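Local coordinates for protein glutamyl-tRNA synthetase (Methanothermobacter thermautotrophicus, PDB 3AII) that probably attaches glutamate to tRNA after activating it with ATP to glutamyl-AMP, as a non-discriminating archaeal synthetase, at residues M225-T239 and I248-E260. Sequence-based numbering, arbitrary orientation. Where two conformers were deposited one is given.
Sequences MFEMKEGSAVVRVKT and IRDWVSMRIVEAE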
ATOM      1  N   MET A 225     -22.620  27.171 -17.903  1.00 17.75           N
ATOM      2  CA  MET A 225     -21.399  26.360 -17.853  1.00 17.93           C
ATOM      3  C   MET A 225     -21.610  24.965 -18.416  1.00 16.33           C
ATOM      4  O   MET A 225     -20.685  24.346 -18.918  1.00 17.21           O
ATOM      5  CB  MET A 225     -20.848  26.273 -16.427  1.00 18.27           C
ATOM      6  CG  MET A 225     -20.199  27.561 -15.951  1.00 17.54           C
ATOM      7  SD  MET A 225     -19.542  27.469 -14.263  1.00 18.95           S
ATOM      8  CE  MET A 225     -18.295  26.196 -14.426  1.00 19.27           C
ATOM      9  N   PHE A 226     -22.846  24.488 -18.364  1.00 17.48           N
ATOM     10  CA  PHE A 226     -23.148  23.137 -18.782  1.00 18.59           C
ATOM     11  C   PHE A 226     -23.075  22.943 -20.291  1.00 21.38           C
ATOM     12  O   PHE A 226     -23.111  21.805 -20.772  1.00 25.10           O
ATOM     13  CB  PHE A 226     -24.511  22.722 -18.217  1.00 19.82           C
ATOM     14  CG  PHE A 226     -24.463  22.434 -16.748  1.00 21.34           C
ATOM     15  CD1 PHE A 226     -24.393  23.472 -15.828  1.00 19.95           C
ATOM     16  CD2 PHE A 226     -24.416  21.123 -16.290  1.00 21.61           C
ATOM     17  CE1 PHE A 226     -24.318  23.205 -14.465  1.00 21.59           C
ATOM     18  CE2 PHE A 226     -24.343  20.854 -14.940  1.00 22.28           C
ATOM     19  CZ  PHE A 226     -24.292  21.898 -14.024  1.00 20.39           C
ATOM     20  N   GLU A 227     -22.944  24.047 -21.030  1.00 20.22           N
ATOM     21  CA  GLU A 227     -22.786  23.978 -22.482  1.00 20.63           C
ATOM     22  C   GLU A 227     -21.541  24.724 -22.953  1.00 23.06           C
ATOM     23  O   GLU A 227     -21.403  25.040 -24.141  1.00 28.27           O
ATOM     24  CB  GLU A 227     -24.021  24.538 -23.188  1.00 27.06           C
ATOM     25  CG  GLU A 227     -25.295  23.766 -22.887  1.00 39.90           C
ATOM     26  CD  GLU A 227     -25.263  22.357 -23.443  1.00 50.64           C
ATOM     27  OE1 GLU A 227     -25.914  21.468 -22.855  1.00 60.44           O
ATOM     28  OE2 GLU A 227     -24.582  22.138 -24.467  1.00 59.22           O
ATOM     29  N   MET A 228     -20.642  25.021 -22.024  1.00 21.62           N
ATOM     30  CA  MET A 228     -19.420  25.740 -22.377  1.00 21.10           C
ATOM     31  C   MET A 228     -18.245  24.787 -22.525  1.00 20.92           C
ATOM     32  O   MET A 228     -18.324  23.619 -22.150  1.00 20.90           O
ATOM     33  CB  MET A 228     -19.122  26.824 -21.350  1.00 19.94           C
ATOM     34  CG  MET A 228     -20.194  27.920 -21.355  1.00 24.73           C
ATOM     35  SD  MET A 228     -19.924  29.164 -20.093  1.00 30.78           S
ATOM     36  CE  MET A 228     -18.432  29.929 -20.725  1.00 27.84           C
ATOM     37  N   LYS A 229     -17.152  25.293 -23.081  1.00 22.16           N
ATOM     38  CA  LYS A 229     -15.999  24.444 -23.336  1.00 19.00           C
ATOM     39  C   LYS A 229     -15.087  24.297 -22.119  1.00 16.54           C
ATOM     40  O   LYS A 229     -15.101  25.120 -21.210  1.00 21.13           O
ATOM     41  CB  LYS A 229     -15.228  24.971 -24.546  1.00 33.19           C
ATOM     42  CG  LYS A 229     -16.048  24.929 -25.831  1.00 34.47           C
ATOM     43  CD  LYS A 229     -15.314  25.584 -26.984  1.00 45.56           C
ATOM     44  CE  LYS A 229     -14.115  24.759 -27.398  1.00 46.59           C
ATOM     45  NZ  LYS A 229     -13.291  25.465 -28.419  1.00 60.20           N
ATOM     46  N   GLU A 230     -14.312  23.220 -22.111  1.00 17.86           N
ATOM     47  CA  GLU A 230     -13.365  22.960 -21.039  1.00 20.09           C
ATOM     48  C   GLU A 230     -12.487  24.177 -20.786  1.00 22.23           C
ATOM     49  O   GLU A 230     -11.972  24.791 -21.723  1.00 21.12           O
ATOM     50  CB  GLU A 230     -12.510  21.735 -21.379  1.00 21.01           C
ATOM     51  CG  GLU A 230     -11.412  21.446 -20.370  1.00 17.79           C
ATOM     52  CD  GLU A 230     -10.967  19.990 -20.380  1.00 24.41           C
ATOM     53  OE1 GLU A 230     -11.497  19.189 -21.175  1.00 21.74           O
ATOM     54  OE2 GLU A 230     -10.095  19.638 -19.570  1.00 23.67           O
ATOM     55  N   GLY A 231     -12.337  24.543 -19.517  1.00 21.84           N
ATOM     56  CA  GLY A 231     -11.483  25.662 -19.142  1.00 24.89           C
ATOM     57  C   GLY A 231     -12.005  27.083 -19.361  1.00 22.52           C
ATOM     58  O   GLY A 231     -11.302  28.048 -19.063  1.00 24.68           O
ATOM     59  N   SER A 232     -13.236  27.236 -19.842  1.00 19.94           N
ATOM     60  CA  SER A 232     -13.739  28.554 -20.231  1.00 23.67           C
ATOM     61  C   SER A 232     -14.386  29.366 -19.105  1.00 27.11           C
ATOM     62  O   SER A 232     -14.560  30.573 -19.232  1.00 25.50           O
ATOM     63  CB  SER A 232     -14.735  28.437 -21.389  1.00 26.58           C
ATOM     64  OG  SER A 232     -15.870  27.682 -21.003  1.00 26.63           O
ATOM     65  N   ALA A 233     -14.763  28.704 -18.022  1.00 24.35           N
ATOM     66  CA  ALA A 233     -15.388  29.396 -16.900  1.00 18.42           C
ATOM     67  C   ALA A 233     -15.246  28.498 -15.680  1.00 17.25           C
ATOM     68  O   ALA A 233     -15.191  27.282 -15.812  1.00 18.21           O
ATOM     69  CB  ALA A 233     -16.865  29.666 -17.191  1.00 19.84           C
ATOM     70  N   VAL A 234     -15.178  29.108 -14.503  1.00 17.24           N
ATOM     71  CA  VAL A 234     -15.113  28.352 -13.254  1.00 17.21           C
ATOM     72  C   VAL A 234     -16.062  28.974 -12.235  1.00 16.18           C
ATOM     73  O   VAL A 234     -16.457  30.142 -12.361  1.00 18.41           O
ATOM     74  CB  VAL A 234     -13.683  28.322 -12.682  1.00 18.47           C
ATOM     75  CG1 VAL A 234     -12.781  27.480 -13.583  1.00 18.27           C
ATOM     76  CG2 VAL A 234     -13.142  29.742 -12.528  1.00 17.59           C
ATOM     77  N   VAL A 235     -16.466  28.187 -11.245  1.00 15.75           N
ATOM     78  CA  VAL A 235     -17.071  28.750 -10.047  1.00 13.25           C
ATOM     79  C   VAL A 235     -15.977  28.964  -9.009  1.00 14.95           C
ATOM     80  O   VAL A 235     -15.152  28.069  -8.770  1.00 16.32           O
ATOM     81  CB  VAL A 235     -18.166  27.816  -9.460  1.00 13.76           C
ATOM     82  CG1 VAL A 235     -18.789  28.432  -8.204  1.00 12.84           C
ATOM     83  CG2 VAL A 235     -19.258  27.553 -10.480  1.00 15.17           C
ATOM     84  N   ARG A 236     -15.961  30.156  -8.416  1.00 14.51           N
ATOM     85  CA  ARG A 236     -15.004  30.501  -7.364  1.00 13.96           C
ATOM     86  C   ARG A 236     -15.721  30.766  -6.054  1.00 13.83           C
ATOM     87  O   ARG A 236     -16.770  31.395  -6.035  1.00 17.35           O
ATOM     88  CB  ARG A 236     -14.206  31.745  -7.767  1.00 18.59           C
ATOM     89  CG  ARG A 236     -13.285  31.490  -8.944  1.00 19.74           C
ATOM     90  CD  ARG A 236     -12.490  32.741  -9.315  1.00 24.35           C
ATOM     91  NE  ARG A 236     -11.537  32.426 -10.383  1.00 26.52           N
ATOM     92  CZ  ARG A 236     -10.383  31.795 -10.192  1.00 19.87           C
ATOM     93  NH1 ARG A 236     -10.012  31.417  -8.977  1.00 25.06           N
ATOM     94  NH2 ARG A 236      -9.585  31.547 -11.221  1.00 33.05           N
ATOM     95  N   VAL A 237     -15.160  30.253  -4.966  1.00 18.25           N
ATOM     96  CA  VAL A 237     -15.717  30.502  -3.648  1.00 15.56           C
ATOM     97  C   VAL A 237     -15.228  31.875  -3.204  1.00 20.12           C
ATOM     98  O   VAL A 237     -14.049  32.173  -3.326  1.00 23.92           O
ATOM     99  CB  VAL A 237     -15.233  29.448  -2.659  1.00 17.66           C
ATOM    100  CG1 VAL A 237     -15.770  29.731  -1.261  1.00 21.47           C
ATOM    101  CG2 VAL A 237     -15.656  28.051  -3.134  1.00 17.99           C
ATOM    102  N   LYS A 238     -16.119  32.712  -2.685  1.00 18.89           N
ATOM    103  CA  LYS A 238     -15.668  34.005  -2.188  1.00 20.87           C
ATOM    104  C   LYS A 238     -14.976  33.797  -0.852  1.00 24.05           C
ATOM    105  O   LYS A 238     -15.587  33.305   0.092  1.00 26.64           O
ATOM    106  CB  LYS A 238     -16.847  34.974  -2.039  1.00 24.84           C
ATOM    107  CG  LYS A 238     -17.526  35.331  -3.359  1.00 22.17           C
ATOM    108  CD  LYS A 238     -18.616  36.395  -3.185  1.00 26.66           C
ATOM    109  CE  LYS A 238     -19.299  36.670  -4.519  1.00 27.32           C
ATOM    110  NZ  LYS A 238     -20.294  37.803  -4.475  1.00 30.85           N
ATOM    111  N   THR A 239     -13.694  34.146  -0.778  1.00 23.74           N
ATOM    112  CA  THR A 239     -12.971  34.077   0.485  1.00 21.19           C
ATOM    113  C   THR A 239     -12.482  35.471   0.857  1.00 24.45           C
ATOM    114  O   THR A 239     -13.290  36.364   1.064  1.00 30.11           O
ATOM    115  CB  THR A 239     -11.826  33.058   0.443  1.00 27.50           C
ATOM    116  OG1 THR A 239     -10.829  33.478  -0.497  1.00 23.65           O
ATOM    117  CG2 THR A 239     -12.374  31.692   0.020  1.00 20.34           C
ATOM    118  N   ILE A 248      -5.449  30.559  -1.306  1.00 31.31           N
ATOM    119  CA  ILE A 248      -6.743  30.510  -0.634  1.00 34.46           C
ATOM    120  C   ILE A 248      -7.698  31.590  -1.167  1.00 29.08           C
ATOM    121  O   ILE A 248      -8.917  31.537  -0.944  1.00 24.82           O
ATOM    122  CB  ILE A 248      -6.555  30.606   0.897  1.00 24.47           C
ATOM    123  CG1 ILE A 248      -5.706  29.427   1.385  1.00 31.35           C
ATOM    124  CG2 ILE A 248      -7.897  30.634   1.611  1.00 27.61           C
ATOM    125  CD1 ILE A 248      -5.403  29.472   2.859  1.00 45.23           C
ATOM    126  N   ARG A 249      -7.143  32.556  -1.893  1.00 24.72           N
ATOM    127  CA  ARG A 249      -7.923  33.657  -2.451  1.00 25.88           C
ATOM    128  C   ARG A 249      -8.898  33.208  -3.546  1.00 21.60           C
ATOM    129  O   ARG A 249      -8.484  32.752  -4.610  1.00 26.07           O
ATOM    130  CB  ARG A 249      -6.991  34.743  -2.995  1.00 29.23           C
ATOM    131  CG  ARG A 249      -6.172  35.442  -1.918  1.00 35.14           C
ATOM    132  CD  ARG A 249      -5.234  36.473  -2.530  1.00 32.57           C
ATOM    133  NE  ARG A 249      -4.308  36.999  -1.532  1.00 33.84           N
ATOM    134  CZ  ARG A 249      -3.478  38.016  -1.745  1.00 41.26           C
ATOM    135  NH1 ARG A 249      -3.457  38.621  -2.927  1.00 40.90           N
ATOM    136  NH2 ARG A 249      -2.673  38.428  -0.774  1.00 45.14           N
ATOM    137  N   ASP A 250     -10.191  33.336  -3.265  1.00 21.94           N
ATOM    138  CA  ASP A 250     -11.264  32.930  -4.186  1.00 22.72           C
ATOM    139  C   ASP A 250     -10.972  31.658  -4.993  1.00 24.56           C
ATOM    140  O   ASP A 250     -10.952  31.672  -6.226  1.00 21.32           O
ATOM    141  CB  ASP A 250     -11.651  34.077  -5.123  1.00 21.01           C
ATOM    142  CG  ASP A 250     -12.386  35.205  -4.400  1.00 19.49           C
ATOM    143  OD1 ASP A 250     -12.353  35.238  -3.150  1.00 24.16           O
ATOM    144  OD2 ASP A 250     -13.005  36.038  -5.083  1.00 22.53           O
ATOM    145  N   TRP A 251     -10.789  30.552  -4.284  1.00 17.98           N
ATOM    146  CA  TRP A 251     -10.404  29.301  -4.913  1.00 16.48           C
ATOM    147  C   TRP A 251     -11.543  28.673  -5.723  1.00 19.38           C
ATOM    148  O   TRP A 251     -12.726  28.941  -5.481  1.00 19.65           O
ATOM    149  CB  TRP A 251      -9.858  28.330  -3.855  1.00 21.37           C
ATOM    150  CG  TRP A 251     -10.792  28.016  -2.714  1.00 18.44           C
ATOM    151  CD1 TRP A 251     -10.894  28.678  -1.516  1.00 17.54           C
ATOM    152  CD2 TRP A 251     -11.715  26.917  -2.642  1.00 19.50           C
ATOM    153  NE1 TRP A 251     -11.853  28.077  -0.724  1.00 21.51           N
ATOM    154  CE2 TRP A 251     -12.361  26.989  -1.388  1.00 19.59           C
ATOM    155  CE3 TRP A 251     -12.054  25.882  -3.520  1.00 18.60           C
ATOM    156  CZ2 TRP A 251     -13.332  26.060  -0.989  1.00 16.14           C
ATOM    157  CZ3 TRP A 251     -13.024  24.961  -3.125  1.00 18.85           C
ATOM    158  CH2 TRP A 251     -13.655  25.061  -1.873  1.00 19.19           C
ATOM    159  N   VAL A 252     -11.168  27.838  -6.687  1.00 17.22           N
ATOM    160  CA  VAL A 252     -12.111  27.247  -7.635  1.00 16.78           C
ATOM    161  C   VAL A 252     -12.836  26.018  -7.082  1.00 14.87           C
ATOM    162  O   VAL A 252     -12.204  25.052  -6.640  1.00 16.00           O
ATOM    163  CB  VAL A 252     -11.387  26.845  -8.933  1.00 19.65           C
ATOM    164  CG1 VAL A 252     -12.321  26.102  -9.866  1.00 18.57           C
ATOM    165  CG2 VAL A 252     -10.828  28.075  -9.619  1.00 20.65           C
ATOM    166  N   SER A 253     -14.166  26.061  -7.117  1.00 15.46           N
ATOM    167  CA  SER A 253     -14.988  24.950  -6.639  1.00 14.88           C
ATOM    168  C   SER A 253     -15.549  24.073  -7.748  1.00 17.31           C
ATOM    169  O   SER A 253     -15.858  22.905  -7.507  1.00 15.35           O
ATOM    170  CB  SER A 253     -16.140  25.458  -5.767  1.00 15.07           C
ATOM    171  OG  SER A 253     -17.009  26.318  -6.498  1.00 15.53           O
ATOM    172  N   MET A 254     -15.721  24.630  -8.946  1.00 15.15           N
ATOM    173  CA  MET A 254     -16.274  23.870 -10.083  1.00 15.86           C
ATOM    174  C   MET A 254     -15.549  24.229 -11.364  1.00 16.42           C
ATOM    175  O   MET A 254     -15.282  25.410 -11.606  1.00 16.29           O
ATOM    176  CB  MET A 254     -17.754  24.208 -10.322  1.00 16.40           C
ATOM    177  CG  MET A 254     -18.747  23.701  -9.329  1.00 13.92           C
ATOM    178  SD  MET A 254     -18.956  21.901  -9.559  1.00 25.38           S
ATOM    179  CE  MET A 254     -20.276  21.526  -8.412  1.00 30.56           C
ATOM    180  N   ARG A 255     -15.272  23.219 -12.191  1.00 14.85           N
ATOM    181  CA  ARG A 255     -14.635  23.441 -13.486  0.56 15.27           C
ATOM    182  C   ARG A 255     -15.343  22.649 -14.572  1.00 17.53           C
ATOM    183  O   ARG A 255     -16.134  21.757 -14.284  1.00 18.06           O
ATOM    184  CB  ARG A 255     -13.165  23.037 -13.441  0.56 18.62           C
ATOM    185  CG  ARG A 255     -12.956  21.583 -13.076  0.56 13.97           C
ATOM    186  CD  ARG A 255     -11.505  21.170 -13.104  0.56 20.08           C
ATOM    187  NE  ARG A 255     -11.373  19.734 -12.897  0.56 19.33           N
ATOM    188  CZ  ARG A 255     -10.209  19.102 -12.799  0.56 38.62           C
ATOM    189  NH1 ARG A 255     -10.177  17.789 -12.614  0.56 34.89           N
ATOM    190  NH2 ARG A 255      -9.074  19.787 -12.883  0.56 28.79           N
ATOM    191  N   ILE A 256     -15.046  22.985 -15.823  1.00 17.26           N
ATOM    192  CA  ILE A 256     -15.627  22.279 -16.954  1.00 15.88           C
ATOM    193  C   ILE A 256     -14.566  21.342 -17.520  1.00 18.73           C
ATOM    194  O   ILE A 256     -13.450  21.776 -17.785  1.00 17.58           O
ATOM    195  CB  ILE A 256     -16.071  23.269 -18.049  1.00 16.81           C
ATOM    196  CG1 ILE A 256     -17.107  24.262 -17.498  1.00 17.02           C
ATOM    197  CG2 ILE A 256     -16.633  22.501 -19.245  1.00 19.62           C
ATOM    198  CD1 ILE A 256     -17.360  25.481 -18.395  1.00 18.75           C
ATOM    199  N   VAL A 257     -14.909  20.064 -17.681  1.00 18.26           N
ATOM    200  CA  VAL A 257     -13.983  19.068 -18.220  1.00 16.77           C
ATOM    201  C   VAL A 257     -14.715  18.269 -19.276  1.00 23.76           C
ATOM    202  O   VAL A 257     -15.766  17.684 -18.999  1.00 23.29           O
ATOM    203  CB  VAL A 257     -13.501  18.089 -17.132  1.00 18.35           C
ATOM    204  CG1 VAL A 257     -12.486  17.076 -17.705  1.00 19.45           C
ATOM    205  CG2 VAL A 257     -12.917  18.850 -15.945  1.00 23.74           C
ATOM    206  N   GLU A 258     -14.176  18.244 -20.490  1.00 21.58           N
ATOM    207  CA  GLU A 258     -14.826  17.489 -21.551  1.00 20.67           C
ATOM    208  C   GLU A 258     -14.105  16.173 -21.738  1.00 32.91           C
ATOM    209  O   GLU A 258     -13.172  16.067 -22.530  1.00 26.42           O
ATOM    210  CB  GLU A 258     -14.846  18.290 -22.850  1.00 20.74           C
ATOM    211  CG  GLU A 258     -15.557  19.630 -22.734  1.00 26.26           C
ATOM    212  CD  GLU A 258     -15.596  20.369 -24.061  1.00 34.82           C
ATOM    213  OE1 GLU A 258     -16.303  19.897 -24.978  1.00 42.00           O
ATOM    214  OE2 GLU A 258     -14.923  21.417 -24.190  1.00 31.97           O
ATOM    215  N   ALA A 259     -14.522  15.172 -20.978  1.00 28.81           N
ATOM    216  CA  ALA A 259     -13.865  13.875 -21.016  1.00 21.25           C
ATOM    217  C   ALA A 259     -14.838  12.796 -20.576  1.00 30.39           C
ATOM    218  O   ALA A 259     -15.703  13.040 -19.744  1.00 33.72           O
ATOM    219  CB  ALA A 259     -12.628  13.873 -20.110  1.00 26.64           C
ATOM    220  N   GLU A 260     -14.694  11.604 -21.138  1.00 23.70           N
ATOM    221  CA  GLU A 260     -15.508  10.476 -20.729  1.00 29.20           C
ATOM    222  C   GLU A 260     -15.075   9.986 -19.353  1.00 27.14           C
ATOM    223  O   GLU A 260     -13.902   9.690 -19.127  1.00 32.13           O
ATOM    224  CB  GLU A 260     -15.378   9.343 -21.743  1.00 33.85           C
ATOM    225  CG  GLU A 260     -15.997   8.031 -21.297  1.00 40.50           C
ATOM    226  CD  GLU A 260     -15.711   6.900 -22.263  1.00 67.60           C
ATOM    227  OE1 GLU A 260     -15.515   7.181 -23.464  1.00 67.33           O
ATOM    228  OE2 GLU A 260     -15.681   5.732 -21.820  1.00 77.36           O
TER
HETATM  229  O   HOH W   1     -13.409  25.232 -16.574  1.00 18.86           O
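Val235 O is gripped by Ser253 N at 2.8 Å and, weakly, by Met254 N: two successive residues face one valine, which defines a classic beta bulge. Val237 N regains the pairing at Trp251 O (2.8 Å). Val237 suits its place because its beta-branch holds the CG2 methyl beside the backbone N and 3.7 Å over the centroid of Trp251's six-membered ring, a CH-pi contact. Arg236, extended from CG to NE, reaches Asp250 O through NH1 (2.9 Å) in the guanidinium plane, while Val252 CG2 covers one guanidinium face. At the turn, Glu230 and Glu258 exchange side-chain-to-backbone bonds: Glu230 N gives a nearly straight bond (167°) to Glu258 OE2, and Glu258 N meets Glu230 OE1 at 2.9 Å from above the carboxylate plane. Arg141 pairs with Glu230 OE2, which would offset the nearby negative charges. Were Glu230 an alanine, Glu258 N and Arg141 would probably lose their carboxylate partner. Ile256 is branched and long enough to pack against the turn, CD1 lying 3.7 Å from Met228 CB. A water joins Ala233 O to Ile256 N. Together the segments form the central antiparallel pair of a four-stranded sheet within the class I synthetase catalytic region, near its zinc site.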